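PDB 2R00: aspartate-semialdehyde dehydrogenase from Vibrio cholerae, which catalyses the NADPH-dependent reductive dephosphorylation of L-aspartyl-4-phosphate to L-aspartate-semialdehyde, an early step on the routes to lysine and methionine. Local coordinates for residues A[5-10]-A[61-66]; A[245-250]-A[308-313]. All blocks are in the same frame, centred on the assembly; numbering follows the deposited sequence.

Contact 1 (5-10 with 61-66) lies in the N-terminal nucleotide-binding domain, contact 2 (245-250 with 308-313) in the C-terminal dimerization domain. They sit on opposite sides of the chain's centre, with their own centres about 37 Å apart and their nearest atoms about 20 Å apart, and contact 1 is complete in the sequence before contact 2 begins. Contact 1 is remote from the catalytic residues and lies within one subunit. Contact 2 reaches both the active site and the second subunit: the side chain of Glu246 comes to about 3 Å from that of His244, the probable proton acceptor, and to about 7 Å from that of Cys131, which forms the acyl-thioester intermediate.

Contact 1. Residues A[5-10]-A[61-66]; sequences NVAIFG and FDWSQV
Asn5 and Val66 bring the two backbones together, CA to CA 4.6 Å, where strand 4-9 is approached by a loop whose residues 63-65 form a short 3-10 turn. The carboxamide of Asn5 reaches over to the loop backbone, ND2 lying 2.9 Å from Gln65 O; at an N-H...O angle of 127° this is a weak hydrogen bond. With CG beside the backbone N and anti to the carbonyl carbon, chi1 -69°, the carboxamide is carried to Gln65 O, and its other end is held separately, OD1 accepting from the backbone N of Glu32. The amide thus bridges the 61-66 loop and strand 30-37, with the bond to Gln65 O the weak one. Val66 leans on the strand with its CG1 branch, which lies 3.9 Å from Ala7 N and 4.1 Å from Ala7 CB, while Val66 CB rests 3.7 Å from Asn5 O. Further along, Ala7 CB approaches the Trp63 indole obliquely, 4.5 Å from CZ3. The indole is backed within its own loop by Phe61, whose CD2 sits over the centre of one indole face, 3.7 Å above the plane; helix 75-87 adds Trp81, Ile84 and Ala85 around it. The turn itself opens with an Asx turn, Asp62 OD1 accepting from Ser64 N at 3.1 Å from above the carboxylate plane. Beyond Val66 the chain enters strand 68-71, parallel to strand 4-9. The contact therefore packs the connection leading into a neighbouring strand against the first strand of a Rossmann-type nucleotide-binding domain.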
ATOM      1  N   ASN A   5      22.016 -16.332  33.290  1.00 33.62           N
ATOM      2  CA  ASN A   5      20.658 -16.434  33.784  1.00 32.51           C
ATOM      3  C   ASN A   5      19.779 -15.381  33.109  1.00 31.57           C
ATOM      4  O   ASN A   5      20.145 -14.191  33.023  1.00 31.21           O
ATOM      5  CB  ASN A   5      20.622 -16.285  35.306  1.00 32.97           C
ATOM      6  CG  ASN A   5      21.256 -17.471  36.029  1.00 34.42           C
ATOM      7  OD1 ASN A   5      21.229 -18.606  35.539  1.00 33.99           O
ATOM      8  ND2 ASN A   5      21.835 -17.206  37.198  1.00 35.95           N
ATOM      9  N   VAL A   6      18.630 -15.839  32.623  1.00 30.40           N
ATOM     10  CA  VAL A   6      17.736 -15.027  31.803  1.00 29.44           C
ATOM     11  C   VAL A   6      16.288 -15.137  32.280  1.00 28.40           C
ATOM     12  O   VAL A   6      15.792 -16.232  32.565  1.00 28.05           O
ATOM     13  CB  VAL A   6      17.828 -15.439  30.310  1.00 29.56           C
ATOM     14  CG1 VAL A   6      16.920 -14.563  29.440  1.00 29.67           C
ATOM     15  CG2 VAL A   6      19.275 -15.364  29.819  1.00 29.17           C
ATOM     16  N   ALA A   7      15.626 -13.988  32.366  1.00 27.28           N
ATOM     17  CA  ALA A   7      14.203 -13.915  32.675  1.00 26.58           C
ATOM     18  C   ALA A   7      13.421 -13.468  31.449  1.00 26.55           C
ATOM     19  O   ALA A   7      13.895 -12.633  30.661  1.00 25.77           O
ATOM     20  CB  ALA A   7      13.944 -12.940  33.830  1.00 26.59           C
ATOM     21  N   ILE A   8      12.222 -14.020  31.302  1.00 26.23           N
ATOM     22  CA  ILE A   8      11.243 -13.499  30.359  1.00 26.55           C
ATOM     23  C   ILE A   8      10.052 -13.027  31.172  1.00 26.77           C
ATOM     24  O   ILE A   8       9.456 -13.809  31.914  1.00 26.78           O
ATOM     25  CB  ILE A   8      10.790 -14.558  29.326  1.00 26.45           C
ATOM     26  CG1 ILE A   8      11.969 -14.999  28.450  1.00 25.94           C
ATOM     27  CG2 ILE A   8       9.653 -14.004  28.441  1.00 26.16           C
ATOM     28  CD1 ILE A   8      11.682 -16.259  27.620  1.00 27.17           C
ATOM     29  N   PHE A   9       9.725 -11.740  31.057  1.00 27.17           N
ATOM     30  CA  PHE A   9       8.560 -11.172  31.739  1.00 27.43           C
ATOM     31  C   PHE A   9       7.427 -10.989  30.742  1.00 27.88           C
ATOM     32  O   PHE A   9       7.590 -10.340  29.715  1.00 27.63           O
ATOM     33  CB  PHE A   9       8.923  -9.852  32.444  1.00 27.77           C
ATOM     34  CG  PHE A   9       7.771  -9.195  33.173  1.00 27.67           C
ATOM     35  CD1 PHE A   9       6.778  -9.957  33.800  1.00 28.78           C
ATOM     36  CD2 PHE A   9       7.696  -7.807  33.259  1.00 28.10           C
ATOM     37  CE1 PHE A   9       5.716  -9.341  34.481  1.00 28.97           C
ATOM     38  CE2 PHE A   9       6.653  -7.177  33.948  1.00 27.22           C
ATOM     39  CZ  PHE A   9       5.657  -7.942  34.555  1.00 28.58           C
ATOM     40  N   GLY A  10       6.272 -11.563  31.064  1.00 28.47           N
ATOM     41  CA  GLY A  10       5.175 -11.684  30.115  1.00 29.48           C
ATOM     42  C   GLY A  10       5.270 -13.028  29.416  1.00 30.19           C
ATOM     43  O   GLY A  10       4.929 -13.154  28.241  1.00 30.28           O
ATOM     44  N   PHE A  61       9.455 -12.079  42.742  1.00 35.70           N
ATOM     45  CA  PHE A  61      10.720 -12.437  42.106  1.00 35.08           C
ATOM     46  C   PHE A  61      11.925 -11.656  42.630  1.00 34.90           C
ATOM     47  O   PHE A  61      11.859 -10.436  42.800  1.00 35.14           O
ATOM     48  CB  PHE A  61      10.605 -12.306  40.580  1.00 34.73           C
ATOM     49  CG  PHE A  61      11.762 -12.903  39.829  1.00 34.56           C
ATOM     50  CD1 PHE A  61      12.009 -14.274  39.869  1.00 34.27           C
ATOM     51  CD2 PHE A  61      12.609 -12.093  39.068  1.00 33.68           C
ATOM     52  CE1 PHE A  61      13.082 -14.831  39.168  1.00 33.96           C
ATOM     53  CE2 PHE A  61      13.676 -12.637  38.360  1.00 33.12           C
ATOM     54  CZ  PHE A  61      13.916 -14.011  38.411  1.00 34.07           C
ATOM     55  N   ASP A  62      13.015 -12.379  42.884  1.00 34.31           N
ATOM     56  CA  ASP A  62      14.313 -11.802  43.228  1.00 34.13           C
ATOM     57  C   ASP A  62      15.114 -11.617  41.936  1.00 33.55           C
ATOM     58  O   ASP A  62      15.534 -12.591  41.314  1.00 33.41           O
ATOM     59  CB  ASP A  62      15.058 -12.720  44.224  1.00 34.58           C
ATOM     60  CG  ASP A  62      16.499 -12.288  44.477  1.00 35.36           C
ATOM     61  OD1 ASP A  62      16.843 -11.121  44.204  1.00 35.97           O
ATOM     62  OD2 ASP A  62      17.299 -13.128  44.956  1.00 37.04           O
ATOM     63  N   TRP A  63      15.320 -10.362  41.541  1.00 32.93           N
ATOM     64  CA  TRP A  63      15.946 -10.035  40.256  1.00 32.39           C
ATOM     65  C   TRP A  63      17.459 -10.259  40.259  1.00 33.07           C
ATOM     66  O   TRP A  63      18.077 -10.317  39.198  1.00 32.83           O
ATOM     67  CB  TRP A  63      15.613  -8.590  39.834  1.00 30.87           C
ATOM     68  CG  TRP A  63      14.148  -8.353  39.526  1.00 29.64           C
ATOM     69  CD1 TRP A  63      13.200  -7.868  40.375  1.00 28.44           C
ATOM     70  CD2 TRP A  63      13.482  -8.580  38.271  1.00 28.38           C
ATOM     71  NE1 TRP A  63      11.983  -7.782  39.735  1.00 28.06           N
ATOM     72  CE2 TRP A  63      12.130  -8.210  38.442  1.00 28.56           C
ATOM     73  CE3 TRP A  63      13.901  -9.052  37.017  1.00 29.37           C
ATOM     74  CZ2 TRP A  63      11.184  -8.302  37.404  1.00 28.54           C
ATOM     75  CZ3 TRP A  63      12.956  -9.148  35.983  1.00 28.50           C
ATOM     76  CH2 TRP A  63      11.618  -8.769  36.187  1.00 27.89           C
ATOM     77  N   SER A  64      18.043 -10.391  41.453  1.00 33.92           N
ATOM     78  CA  SER A  64      19.476 -10.689  41.617  1.00 34.56           C
ATOM     79  C   SER A  64      19.879 -12.011  40.987  1.00 34.63           C
ATOM     80  O   SER A  64      21.064 -12.261  40.737  1.00 35.12           O
ATOM     81  CB  SER A  64      19.856 -10.696  43.099  1.00 34.54           C
ATOM     82  OG  SER A  64      19.863  -9.371  43.608  1.00 36.94           O
ATOM     83  N   GLN A  65      18.887 -12.854  40.733  1.00 34.79           N
ATOM     84  CA  GLN A  65      19.099 -14.153  40.092  1.00 34.94           C
ATOM     85  C   GLN A  65      19.516 -14.082  38.620  1.00 34.44           C
ATOM     86  O   GLN A  65      20.081 -15.042  38.098  1.00 34.80           O
ATOM     87  CB  GLN A  65      17.838 -15.006  40.210  1.00 34.86           C
ATOM     88  CG  GLN A  65      17.478 -15.380  41.635  1.00 36.70           C
ATOM     89  CD  GLN A  65      16.167 -16.114  41.724  1.00 37.60           C
ATOM     90  OE1 GLN A  65      15.093 -15.519  41.609  1.00 38.23           O
ATOM     91  NE2 GLN A  65      16.240 -17.421  41.940  1.00 39.25           N
ATOM     92  N   VAL A  66      19.242 -12.963  37.947  1.00 33.92           N
ATOM     93  CA  VAL A  66      19.409 -12.919  36.482  1.00 32.64           C
ATOM     94  C   VAL A  66      20.372 -11.852  35.980  1.00 32.08           C
ATOM     95  O   VAL A  66      20.563 -10.814  36.623  1.00 32.11           O
ATOM     96  CB  VAL A  66      18.049 -12.816  35.722  1.00 33.02           C
ATOM     97  CG1 VAL A  66      17.245 -14.097  35.881  1.00 33.75           C
ATOM     98  CG2 VAL A  66      17.236 -11.644  36.197  1.00 31.92           C
TER

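Contact 2. Residues A[245-250]-A[308-313]; sequences AEAVHV and NLWVVA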
ATOM      1  N   ALA A 245       2.802  -6.061   6.306  1.00 28.45           N
ATOM      2  CA  ALA A 245       3.463  -5.634   5.074  1.00 27.95           C
ATOM      3  C   ALA A 245       3.728  -4.136   5.088  1.00 27.53           C
ATOM      4  O   ALA A 245       3.040  -3.391   5.790  1.00 27.62           O
ATOM      5  CB  ALA A 245       2.625  -6.016   3.863  1.00 27.23           C
ATOM      6  N   GLU A 246       4.735  -3.718   4.318  1.00 27.28           N
ATOM      7  CA  GLU A 246       5.082  -2.313   4.126  1.00 27.37           C
ATOM      8  C   GLU A 246       5.450  -2.074   2.681  1.00 26.81           C
ATOM      9  O   GLU A 246       6.156  -2.871   2.094  1.00 26.85           O
ATOM     10  CB  GLU A 246       6.296  -1.929   4.953  1.00 27.97           C
ATOM     11  CG  GLU A 246       6.185  -2.271   6.396  1.00 29.71           C
ATOM     12  CD  GLU A 246       7.428  -1.948   7.141  1.00 31.45           C
ATOM     13  OE1 GLU A 246       8.532  -2.070   6.571  1.00 34.26           O
ATOM     14  OE2 GLU A 246       7.299  -1.570   8.303  1.00 33.28           O
ATOM     15  N   ALA A 247       4.971  -0.967   2.128  1.00 26.34           N
ATOM     16  CA  ALA A 247       5.395  -0.481   0.821  1.00 25.63           C
ATOM     17  C   ALA A 247       6.336   0.682   1.091  1.00 25.26           C
ATOM     18  O   ALA A 247       5.986   1.604   1.847  1.00 25.31           O
ATOM     19  CB  ALA A 247       4.185  -0.010   0.012  1.00 25.14           C
ATOM     20  N   VAL A 248       7.535   0.632   0.514  1.00 25.05           N
ATOM     21  CA  VAL A 248       8.576   1.618   0.833  1.00 25.04           C
ATOM     22  C   VAL A 248       9.060   2.336  -0.415  1.00 25.24           C
ATOM     23  O   VAL A 248       9.463   1.700  -1.400  1.00 24.68           O
ATOM     24  CB  VAL A 248       9.825   0.976   1.536  1.00 25.28           C
ATOM     25  CG1 VAL A 248      10.778   2.067   2.049  1.00 25.25           C
ATOM     26  CG2 VAL A 248       9.407   0.060   2.676  1.00 25.44           C
ATOM     27  N   HIS A 249       9.006   3.665  -0.372  1.00 25.44           N
ATOM     28  CA  HIS A 249       9.689   4.478  -1.363  1.00 26.48           C
ATOM     29  C   HIS A 249      10.808   5.263  -0.687  1.00 26.87           C
ATOM     30  O   HIS A 249      10.576   5.908   0.343  1.00 27.09           O
ATOM     31  CB  HIS A 249       8.734   5.449  -2.066  1.00 26.30           C
ATOM     32  CG  HIS A 249       9.434   6.395  -2.992  1.00 26.58           C
ATOM     33  ND1 HIS A 249       9.768   6.062  -4.287  1.00 28.23           N
ATOM     34  CD2 HIS A 249       9.901   7.651  -2.796  1.00 27.52           C
ATOM     35  CE1 HIS A 249      10.390   7.082  -4.854  1.00 26.56           C
ATOM     36  NE2 HIS A 249      10.485   8.057  -3.968  1.00 26.07           N
ATOM     37  N   VAL A 250      12.006   5.205  -1.267  1.00 27.45           N
ATOM     38  CA  VAL A 250      13.140   5.973  -0.764  1.00 28.36           C
ATOM     39  C   VAL A 250      13.741   6.908  -1.816  1.00 28.67           C
ATOM     40  O   VAL A 250      13.933   6.542  -2.972  1.00 28.30           O
ATOM     41  CB  VAL A 250      14.241   5.079  -0.100  1.00 28.65           C
ATOM     42  CG1 VAL A 250      13.645   4.298   1.067  1.00 29.06           C
ATOM     43  CG2 VAL A 250      14.869   4.130  -1.085  1.00 29.27           C
ATOM     44  N   ASN A 308      11.941   1.716  -4.955  1.00 26.08           N
ATOM     45  CA  ASN A 308      10.708   1.169  -4.407  1.00 25.33           C
ATOM     46  C   ASN A 308      10.893  -0.305  -4.066  1.00 24.76           C
ATOM     47  O   ASN A 308      11.552  -1.033  -4.799  1.00 24.26           O
ATOM     48  CB  ASN A 308       9.569   1.292  -5.426  1.00 25.43           C
ATOM     49  CG  ASN A 308       9.273   2.724  -5.795  1.00 26.06           C
ATOM     50  OD1 ASN A 308       8.565   3.427  -5.071  1.00 26.45           O
ATOM     51  ND2 ASN A 308       9.811   3.168  -6.926  1.00 26.51           N
ATOM     52  N   LEU A 309      10.301  -0.728  -2.955  1.00 24.17           N
ATOM     53  CA  LEU A 309      10.315  -2.126  -2.536  1.00 24.18           C
ATOM     54  C   LEU A 309       9.176  -2.360  -1.557  1.00 23.79           C
ATOM     55  O   LEU A 309       8.686  -1.416  -0.936  1.00 23.70           O
ATOM     56  CB  LEU A 309      11.655  -2.506  -1.883  1.00 24.37           C
ATOM     57  CG  LEU A 309      12.071  -1.753  -0.606  1.00 26.22           C
ATOM     58  CD1 LEU A 309      12.900  -2.637   0.287  1.00 28.64           C
ATOM     59  CD2 LEU A 309      12.809  -0.474  -0.924  1.00 29.70           C
ATOM     60  N   TRP A 310       8.756  -3.615  -1.441  1.00 23.59           N
ATOM     61  CA  TRP A 310       7.810  -4.048  -0.424  1.00 23.79           C
ATOM     62  C   TRP A 310       8.496  -5.021   0.516  1.00 24.13           C
ATOM     63  O   TRP A 310       9.345  -5.806   0.101  1.00 23.55           O
ATOM     64  CB  TRP A 310       6.593  -4.720  -1.058  1.00 23.81           C
ATOM     65  CG  TRP A 310       5.607  -3.743  -1.655  1.00 23.05           C
ATOM     66  CD1 TRP A 310       5.852  -2.828  -2.643  1.00 23.18           C
ATOM     67  CD2 TRP A 310       4.221  -3.603  -1.313  1.00 23.28           C
ATOM     68  NE1 TRP A 310       4.705  -2.120  -2.929  1.00 23.35           N
ATOM     69  CE2 TRP A 310       3.689  -2.579  -2.132  1.00 22.88           C
ATOM     70  CE3 TRP A 310       3.377  -4.239  -0.390  1.00 23.06           C
ATOM     71  CZ2 TRP A 310       2.353  -2.180  -2.056  1.00 22.84           C
ATOM     72  CZ3 TRP A 310       2.058  -3.842  -0.312  1.00 23.46           C
ATOM     73  CH2 TRP A 310       1.551  -2.826  -1.146  1.00 23.50           C
ATOM     74  N   VAL A 311       8.131  -4.938   1.790  1.00 24.55           N
ATOM     75  CA  VAL A 311       8.769  -5.707   2.845  1.00 25.11           C
ATOM     76  C   VAL A 311       7.662  -6.384   3.626  1.00 25.53           C
ATOM     77  O   VAL A 311       6.681  -5.738   4.005  1.00 25.50           O
ATOM     78  CB  VAL A 311       9.599  -4.785   3.788  1.00 25.70           C
ATOM     79  CG1 VAL A 311      10.355  -5.605   4.817  1.00 25.03           C
ATOM     80  CG2 VAL A 311      10.550  -3.930   3.000  1.00 25.13           C
ATOM     81  N   VAL A 312       7.802  -7.688   3.840  1.00 26.14           N
ATOM     82  CA  VAL A 312       6.779  -8.477   4.513  1.00 26.75           C
ATOM     83  C   VAL A 312       7.371  -9.242   5.706  1.00 28.04           C
ATOM     84  O   VAL A 312       8.514  -9.701   5.662  1.00 27.73           O
ATOM     85  CB  VAL A 312       6.045  -9.437   3.513  1.00 26.79           C
ATOM     86  CG1 VAL A 312       5.155 -10.429   4.240  1.00 26.00           C
ATOM     87  CG2 VAL A 312       5.199  -8.635   2.513  1.00 25.99           C
ATOM     88  N   ALA A 313       6.588  -9.329   6.776  1.00 29.46           N
ATOM     89  CA  ALA A 313       6.822 -10.277   7.866  1.00 31.34           C
ATOM     90  C   ALA A 313       5.587 -11.149   7.977  1.00 32.66           C
ATOM     91  O   ALA A 313       4.470 -10.634   8.175  1.00 32.87           O
ATOM     92  CB  ALA A 313       7.056  -9.555   9.178  1.00 31.24           C
TER
HETATM   93  O   HOH W   1       6.549   1.663  -3.199  1.00 44.73           O
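Over one face of the Trp310 indole sits the methyl of Ala247, CB 3.7 Å from the centroid of the six-membered ring and 24° off its normal, a CH-pi contact; Arg296 makes a cation-pi contact with the same indole, and the Tyr157 ring meets it with nearly parallel planes. The His249 ring is met at its edge: ND1 donates to Asn308 OD1 over 3.0 Å with the acceptor close to the imidazole plane, but the donor stands 46° above the amide plane. A water gives a hydrogen bond to the same OD1, and Asn308 ND2 is hydrogen-bonded to Asp300 OD1, so both ends of the amide are engaged. With CG anti to the backbone N, chi1 174°, the His249 ring is brought across the Asn308 amide at a slant, so that ND1 meets OD1. The antiparallel strands that carry these groups are joined at the hydrogen-bonded pairs Glu246-Val311 and Val248-Leu309, for instance by Val248 N to Leu309 O at 2.8 Å. On the face opposite Trp310, Val248 CG2 lies 4.2 Å from Val311 CG2, and the extended Glu246 runs beside Val311 toward Ser132 and Gln135 of helix 131-147. Cys197 of the second subunit packs on Ala245 and Trp310. One sheet face thus serves the dimer interface, while the other places the Glu246 carboxylate against helix 131-147, next to His244, consistent with a part in shaping the active site.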